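Local coordinates for two-domain protein containing predicted PHP-like metal-dependent phosphoesterase (Bacteroides vulgatus ATCC 8482, PDB 3E38) that binds three zinc ions in a PHP-like domain and is probably a metal-dependent phosphoesterase, perhaps acting as a 5'-3' exonuclease on nucleic acids, at residues V40-Y44 against Q80-I86; L250-E255 against G336-T340. All blocks are in the same frame, centred on the assembly; numbering follows the deposited sequence.

Contact 1: V40-Y44 against Q80-I86; sequences VDEAY and QAEKLGI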
ATOM      1  N   VAL B  40      21.623   3.895  10.119  1.00 28.85           N
ATOM      2  CA  VAL B  40      21.407   5.220  10.666  1.00 29.36           C
ATOM      3  C   VAL B  40      20.299   5.847   9.847  1.00 31.06           C
ATOM      4  O   VAL B  40      19.433   6.503  10.391  1.00 32.24           O
ATOM      5  CB  VAL B  40      22.702   6.143  10.694  1.00 27.18           C
ATOM      6  CG1 VAL B  40      22.325   7.568  11.164  1.00 19.15           C
ATOM      7  CG2 VAL B  40      23.831   5.534  11.586  1.00 22.02           C
ATOM      8  N   ASP B  41      20.371   5.662   8.533  1.00 29.22           N
ATOM      9  CA  ASP B  41      19.317   6.139   7.637  1.00 28.42           C
ATOM     10  C   ASP B  41      17.961   5.542   7.975  1.00 28.44           C
ATOM     11  O   ASP B  41      16.942   6.218   7.933  1.00 31.28           O
ATOM     12  CB  ASP B  41      19.592   5.750   6.204  1.00 27.41           C
ATOM     13  CG  ASP B  41      20.810   6.436   5.648  1.00 36.97           C
ATOM     14  OD1 ASP B  41      21.051   7.567   6.099  1.00 28.29           O
ATOM     15  OD2 ASP B  41      21.506   5.820   4.804  1.00 36.91           O
ATOM     16  N   GLU B  42      17.974   4.251   8.262  1.00 24.55           N
ATOM     17  CA  GLU B  42      16.741   3.519   8.558  1.00 28.53           C
ATOM     18  C   GLU B  42      16.103   3.993   9.842  1.00 28.26           C
ATOM     19  O   GLU B  42      14.897   4.181   9.893  1.00 30.60           O
ATOM     20  CB  GLU B  42      17.011   2.039   8.677  1.00 26.38           C
ATOM     21  CG  GLU B  42      17.444   1.386   7.333  1.00 27.69           C
ATOM     22  CD  GLU B  42      17.870  -0.079   7.520  1.00 29.27           C
ATOM     23  OE1 GLU B  42      18.271  -0.470   8.657  1.00 27.46           O
ATOM     24  OE2 GLU B  42      17.847  -0.817   6.518  1.00 32.54           O
ATOM     25  N   ALA B  43      16.922   4.198  10.861  1.00 27.48           N
ATOM     26  CA  ALA B  43      16.446   4.632  12.199  1.00 29.78           C
ATOM     27  C   ALA B  43      15.795   5.981  12.082  1.00 28.59           C
ATOM     28  O   ALA B  43      14.698   6.216  12.563  1.00 33.58           O
ATOM     29  CB  ALA B  43      17.589   4.665  13.237  1.00 29.68           C
ATOM     30  N   TYR B  44      16.473   6.861  11.377  1.00 27.29           N
ATOM     31  CA  TYR B  44      15.946   8.191  11.137  1.00 25.56           C
ATOM     32  C   TYR B  44      14.572   8.090  10.499  1.00 29.12           C
ATOM     33  O   TYR B  44      13.559   8.627  10.973  1.00 30.41           O
ATOM     34  CB  TYR B  44      16.872   8.975  10.184  1.00 23.55           C
ATOM     35  CG  TYR B  44      16.391  10.359   9.941  1.00 24.24           C
ATOM     36  CD1 TYR B  44      16.370  11.280  10.975  1.00 38.73           C
ATOM     37  CD2 TYR B  44      15.914  10.756   8.695  1.00 30.13           C
ATOM     38  CE1 TYR B  44      15.903  12.559  10.784  1.00 34.15           C
ATOM     39  CE2 TYR B  44      15.457  12.060   8.483  1.00 29.68           C
ATOM     40  CZ  TYR B  44      15.462  12.944   9.549  1.00 36.60           C
ATOM     41  OH  TYR B  44      15.038  14.230   9.418  1.00 35.91           O
ATOM     42  N   GLN B  80      27.038  10.420  10.632  1.00 31.85           N
ATOM     43  CA  GLN B  80      25.698  10.347  10.098  1.00 33.26           C
ATOM     44  C   GLN B  80      24.710  10.466  11.238  1.00 31.30           C
ATOM     45  O   GLN B  80      23.703  11.142  11.116  1.00 32.06           O
ATOM     46  CB  GLN B  80      25.447   9.026   9.337  1.00 35.17           C
ATOM     47  CG  GLN B  80      24.151   9.004   8.501  1.00 40.64           C
ATOM     48  CD  GLN B  80      24.217  10.002   7.324  1.00 51.38           C
ATOM     49  OE1 GLN B  80      25.094  10.870   7.268  1.00 47.12           O
ATOM     50  NE2 GLN B  80      23.291   9.866   6.379  1.00 57.08           N
ATOM     51  N   ALA B  81      25.017   9.790  12.333  1.00 28.73           N
ATOM     52  CA  ALA B  81      24.115   9.738  13.452  1.00 28.65           C
ATOM     53  C   ALA B  81      23.950  11.143  14.009  1.00 31.23           C
ATOM     54  O   ALA B  81      22.874  11.569  14.416  1.00 28.28           O
ATOM     55  CB  ALA B  81      24.610   8.762  14.528  1.00 25.31           C
ATOM     56  N   GLU B  82      25.037  11.882  13.960  1.00 35.93           N
ATOM     57  CA  GLU B  82      25.056  13.240  14.506  1.00 35.50           C
ATOM     58  C   GLU B  82      24.219  14.108  13.604  1.00 34.27           C
ATOM     59  O   GLU B  82      23.348  14.838  14.060  1.00 33.11           O
ATOM     60  CB  GLU B  82      26.487  13.788  14.587  1.00 34.85           C
ATOM     61  CG  GLU B  82      26.609  15.274  14.968  1.00 43.46           C
ATOM     62  CD  GLU B  82      28.056  15.763  14.969  1.00 50.29           C
ATOM     63  N   LYS B  83      24.481  14.011  12.311  1.00 35.40           N
ATOM     64  CA  LYS B  83      23.768  14.853  11.346  1.00 35.26           C
ATOM     65  C   LYS B  83      22.275  14.595  11.450  1.00 32.15           C
ATOM     66  O   LYS B  83      21.518  15.497  11.342  1.00 29.83           O
ATOM     67  CB  LYS B  83      24.184  14.626   9.874  1.00 35.61           C
ATOM     68  CG  LYS B  83      25.640  14.906   9.526  1.00 39.73           C
ATOM     69  N   LEU B  84      21.871  13.372  11.740  1.00 31.08           N
ATOM     70  CA  LEU B  84      20.444  13.007  11.668  1.00 30.03           C
ATOM     71  C   LEU B  84      19.796  12.950  13.008  1.00 32.16           C
ATOM     72  O   LEU B  84      18.628  12.520  13.149  1.00 31.23           O
ATOM     73  CB  LEU B  84      20.244  11.661  10.964  1.00 26.95           C
ATOM     74  CG  LEU B  84      20.623  11.657   9.471  1.00 32.42           C
ATOM     75  CD1 LEU B  84      20.326  10.297   8.894  1.00 31.90           C
ATOM     76  CD2 LEU B  84      19.897  12.721   8.705  1.00 21.86           C
ATOM     77  N   GLY B  85      20.562  13.377  13.988  1.00 30.78           N
ATOM     78  CA  GLY B  85      20.067  13.457  15.348  1.00 30.65           C
ATOM     79  C   GLY B  85      19.717  12.154  16.000  1.00 33.11           C
ATOM     80  O   GLY B  85      18.910  12.113  16.920  1.00 32.98           O
ATOM     81  N   ILE B  86      20.322  11.077  15.518  1.00 35.41           N
ATOM     82  CA  ILE B  86      20.166   9.731  16.128  1.00 29.86           C
ATOM     83  C   ILE B  86      21.273   9.513  17.145  1.00 32.32           C
ATOM     84  O   ILE B  86      22.448   9.816  16.881  1.00 34.85           O
ATOM     85  CB  ILE B  86      20.207   8.573  15.075  1.00 30.78           C
ATOM     86  CG1 ILE B  86      19.213   8.829  13.937  1.00 32.96           C
ATOM     87  CG2 ILE B  86      19.991   7.170  15.721  1.00 24.37           C
ATOM     88  CD1 ILE B  86      17.794   9.183  14.364  1.00 24.95           C
TER

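Contact 2: L250-E255 against G336-T340; sequences LRPFFE and GLKYT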
ATOM      1  N   LEU B 250       2.379   0.383  31.864  1.00 35.82           N
ATOM      2  CA  LEU B 250       1.389   0.228  30.769  1.00 36.61           C
ATOM      3  C   LEU B 250       0.071   0.896  31.119  1.00 35.83           C
ATOM      4  O   LEU B 250      -0.584   1.517  30.283  1.00 34.03           O
ATOM      5  CB  LEU B 250       1.177  -1.241  30.356  1.00 36.32           C
ATOM      6  CG  LEU B 250       1.941  -1.632  29.072  1.00 35.52           C
ATOM      7  CD1 LEU B 250       3.397  -1.151  29.027  1.00 30.44           C
ATOM      8  CD2 LEU B 250       1.820  -3.158  28.791  1.00 24.55           C
ATOM      9  N   ARG B 251      -0.281   0.808  32.389  1.00 33.45           N
ATOM     10  CA  ARG B 251      -1.533   1.394  32.832  1.00 34.11           C
ATOM     11  C   ARG B 251      -1.543   2.891  32.541  1.00 35.20           C
ATOM     12  O   ARG B 251      -2.432   3.370  31.859  1.00 37.46           O
ATOM     13  CB  ARG B 251      -1.804   1.136  34.324  1.00 34.89           C
ATOM     14  CG  ARG B 251      -2.999   1.893  34.869  1.00 30.09           C
ATOM     15  CD  ARG B 251      -3.317   1.422  36.304  1.00 29.13           C
ATOM     16  NE  ARG B 251      -3.374  -0.040  36.327  1.00 39.39           N
ATOM     17  CZ  ARG B 251      -4.409  -0.750  35.862  1.00 35.90           C
ATOM     18  NH1 ARG B 251      -5.457  -0.118  35.373  1.00 37.84           N
ATOM     19  NH2 ARG B 251      -4.406  -2.084  35.884  1.00 34.57           N
ATOM     20  N   PRO B 252      -0.555   3.641  33.060  1.00 33.69           N
ATOM     21  CA  PRO B 252      -0.595   5.069  32.783  1.00 33.72           C
ATOM     22  C   PRO B 252      -0.388   5.426  31.327  1.00 33.23           C
ATOM     23  O   PRO B 252      -0.765   6.523  30.903  1.00 34.91           O
ATOM     24  CB  PRO B 252       0.587   5.627  33.602  1.00 34.17           C
ATOM     25  CG  PRO B 252       1.433   4.435  33.954  1.00 35.64           C
ATOM     26  CD  PRO B 252       0.420   3.329  34.114  1.00 34.14           C
ATOM     27  N   PHE B 253       0.210   4.502  30.590  1.00 33.65           N
ATOM     28  CA  PHE B 253       0.537   4.726  29.137  1.00 31.35           C
ATOM     29  C   PHE B 253      -0.756   4.624  28.358  1.00 28.83           C
ATOM     30  O   PHE B 253      -1.081   5.449  27.510  1.00 28.10           O
ATOM     31  CB  PHE B 253       1.602   3.727  28.655  1.00 30.55           C
ATOM     32  CG  PHE B 253       2.074   3.946  27.251  1.00 34.31           C
ATOM     33  CD1 PHE B 253       2.950   4.985  26.943  1.00 34.17           C
ATOM     34  CD2 PHE B 253       1.678   3.095  26.228  1.00 36.43           C
ATOM     35  CE1 PHE B 253       3.400   5.189  25.640  1.00 38.01           C
ATOM     36  CE2 PHE B 253       2.126   3.304  24.916  1.00 42.43           C
ATOM     37  CZ  PHE B 253       2.989   4.357  24.630  1.00 33.71           C
ATOM     38  N   PHE B 254      -1.547   3.637  28.730  1.00 31.40           N
ATOM     39  CA  PHE B 254      -2.830   3.425  28.071  1.00 30.74           C
ATOM     40  C   PHE B 254      -3.707   4.612  28.277  1.00 30.42           C
ATOM     41  O   PHE B 254      -4.428   5.023  27.402  1.00 29.26           O
ATOM     42  CB  PHE B 254      -3.561   2.200  28.600  1.00 31.50           C
ATOM     43  CG  PHE B 254      -4.920   2.007  27.969  1.00 34.77           C
ATOM     44  CD1 PHE B 254      -5.031   1.566  26.662  1.00 27.82           C
ATOM     45  CD2 PHE B 254      -6.088   2.263  28.681  1.00 39.01           C
ATOM     46  CE1 PHE B 254      -6.270   1.383  26.071  1.00 30.31           C
ATOM     47  CE2 PHE B 254      -7.350   2.074  28.074  1.00 33.06           C
ATOM     48  CZ  PHE B 254      -7.430   1.630  26.792  1.00 34.54           C
ATOM     49  N   GLU B 255      -3.628   5.152  29.476  1.00 36.03           N
ATOM     50  CA  GLU B 255      -4.439   6.327  29.874  1.00 36.13           C
ATOM     51  C   GLU B 255      -4.116   7.534  28.984  1.00 35.04           C
ATOM     52  O   GLU B 255      -4.951   8.391  28.715  1.00 35.95           O
ATOM     53  CB  GLU B 255      -4.211   6.635  31.359  1.00 37.45           C
ATOM     54  CG  GLU B 255      -5.162   7.629  31.987  1.00 45.17           C
ATOM     55  CD  GLU B 255      -4.815   9.068  31.670  1.00 54.83           C
ATOM     56  OE1 GLU B 255      -3.622   9.441  31.793  1.00 60.26           O
ATOM     57  OE2 GLU B 255      -5.748   9.835  31.325  1.00 59.65           O
ATOM     58  N   GLY B 336      -3.282  -9.604  29.693  1.00 34.95           N
ATOM     59  CA  GLY B 336      -3.399  -8.202  29.231  1.00 34.20           C
ATOM     60  C   GLY B 336      -3.811  -7.238  30.342  1.00 33.98           C
ATOM     61  O   GLY B 336      -4.328  -7.626  31.388  1.00 33.02           O
ATOM     62  N   LEU B 337      -3.526  -5.970  30.108  1.00 32.72           N
ATOM     63  CA  LEU B 337      -3.846  -4.896  31.054  1.00 32.71           C
ATOM     64  C   LEU B 337      -5.326  -4.813  31.367  1.00 33.51           C
ATOM     65  O   LEU B 337      -6.153  -4.841  30.479  1.00 33.02           O
ATOM     66  CB  LEU B 337      -3.402  -3.547  30.474  1.00 31.60           C
ATOM     67  CG  LEU B 337      -3.796  -2.293  31.242  1.00 31.71           C
ATOM     68  CD1 LEU B 337      -3.113  -2.266  32.631  1.00 22.23           C
ATOM     69  CD2 LEU B 337      -3.499  -1.034  30.398  1.00 21.65           C
ATOM     70  N   LYS B 338      -5.640  -4.689  32.648  1.00 34.18           N
ATOM     71  CA  LYS B 338      -7.013  -4.506  33.104  1.00 34.62           C
ATOM     72  C   LYS B 338      -7.289  -3.030  33.351  1.00 33.04           C
ATOM     73  O   LYS B 338      -6.532  -2.311  33.978  1.00 32.88           O
ATOM     74  CB  LYS B 338      -7.294  -5.317  34.371  1.00 36.47           C
ATOM     75  CG  LYS B 338      -6.924  -6.801  34.224  1.00 43.73           C
ATOM     76  CD  LYS B 338      -7.587  -7.451  33.013  1.00 46.58           C
ATOM     77  CE  LYS B 338      -7.204  -8.950  32.879  1.00 53.60           C
ATOM     78  NZ  LYS B 338      -5.757  -9.223  32.478  1.00 42.60           N
ATOM     79  N   TYR B 339      -8.411  -2.587  32.846  1.00 33.94           N
ATOM     80  CA  TYR B 339      -8.767  -1.187  32.936  1.00 34.47           C
ATOM     81  C   TYR B 339     -10.222  -1.025  33.192  1.00 34.27           C
ATOM     82  O   TYR B 339     -11.040  -1.853  32.813  1.00 34.40           O
ATOM     83  CB  TYR B 339      -8.399  -0.471  31.615  1.00 35.63           C
ATOM     84  CG  TYR B 339      -8.180   1.007  31.761  1.00 38.24           C
ATOM     85  CD1 TYR B 339      -9.235   1.913  31.679  1.00 42.74           C
ATOM     86  CD2 TYR B 339      -6.900   1.501  32.005  1.00 44.07           C
ATOM     87  CE1 TYR B 339      -9.009   3.285  31.824  1.00 50.50           C
ATOM     88  CE2 TYR B 339      -6.659   2.859  32.161  1.00 40.73           C
ATOM     89  CZ  TYR B 339      -7.702   3.750  32.069  1.00 52.42           C
ATOM     90  OH  TYR B 339      -7.416   5.100  32.209  1.00 53.37           O
ATOM     91  N   THR B 340     -10.527   0.070  33.850  1.00 36.27           N
ATOM     92  CA  THR B 340     -11.901   0.413  34.171  1.00 36.52           C
ATOM     93  C   THR B 340     -12.188   1.840  33.824  1.00 40.36           C
ATOM     94  O   THR B 340     -11.355   2.735  34.045  1.00 42.53           O
ATOM     95  CB  THR B 340     -12.204   0.288  35.673  1.00 33.27           C
ATOM     96  OG1 THR B 340     -11.865  -1.015  36.107  1.00 32.12           O
ATOM     97  CG2 THR B 340     -13.666   0.484  35.924  1.00 31.48           C
TER

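Contact 1: V40-Y44 against Q80-I86
Y44 lays one face of its ring over L84, whose CD2 sits 4.2 Å from the ring centroid and only 3° off the ring normal, a CH-pi contact almost dead centre. CG of Y44 stands anti to the backbone N (chi1 -178°), which swings the ring out toward the end of the neighbouring helix; its CD1 also comes to 3.4 Å from the carbonyl O of L84. At the ring's edge lies CD1 of I86, which reaches 3.8 Å from Y44 CA. That helix, 72-83, stops here in a Schellman motif: G85, with positive phi, is the C-prime residue, and I86 N closes back on A81 O at 2.8 Å. The chain thereby turns to bring I86 against helix 36-45, both helices belonging to the PHP domain, and I86 and A43 also pack on I51 of strand 50-56. One turn back from Y44 on helix 36-45, V40 pushes CG1 against Q80 CG at 3.5 Å and against A81 CA. Beside it the side chain of Q80 bends at chi2, and its amide NE2 gives a straight hydrogen bond (166°) to the syn lone pair of D41 OD1, at 3.2 Å, with carboxylate and amide planes steeply inclined to each other. The hydroxyl of Y44 bonds R306 of the second subunit.

Contact 2: L250-E255 against G336-T340
R251 reaches from the helix to the strand and grips one backbone oxygen end-on with two nitrogens: NH1 lies 2.8 Å and NH2 2.9 Å from K338 O. Both bonds are well short of straight, as expected when a single acceptor sits between two donors, and the oxygen is tilted out of the guanidinium plane. NH2 also forms a salt bridge to E247, one turn earlier on the helix. CD1 of L337 lies over one face of the guanidinium, 3.5 Å from NH2. A leucine in place of R251 would probably leave K338 O without both donors and E247 without its cationic mate. The strand, 335-342, belongs to the five-stranded antiparallel sheet of the Ig-like domain; the axes of 250-255 and 336-340 approach to 9.2 Å, with N-to-C directions 58° apart. Deeper in, CD2 of L337 meets F254 CB at 3.7 Å. A chi1 of 177° carries the F254 ring away from its own N and toward the strand, where its edge points at the face of Y339 in an edge-to-face pair, with centroids 4.9 Å apart and planes at 67°. At the outer end, the hydroxyl of Y339 touches the aliphatic CG of E255 at 3.4 Å.

Contacts 1 and 2 share no secondary-structure element: their centres are 33 Å apart, on opposite sides of the chain's centre, and neither lies at the zinc sites. Contact 1 joins two helices of the PHP domain, whereas contact 2 sets helix 247-257, which runs directly into strand 258-265, against strand 335-342 of the Ig-like fold. Each is partly buried. In contact 1 the valine, alanines and isoleucine form the buried side; in contact 2 it is the leucines and F254, with E255 and K338 exposed. Their polar chemistry differs: a side-chain amide meets a carboxylate in 40-44/80-86, while a guanidinium donates two N-H groups to one main-chain carbonyl oxygen in 250-255/336-340. Among the assembly's chains, a second subunit reaches contact 1, but none touches contact 2.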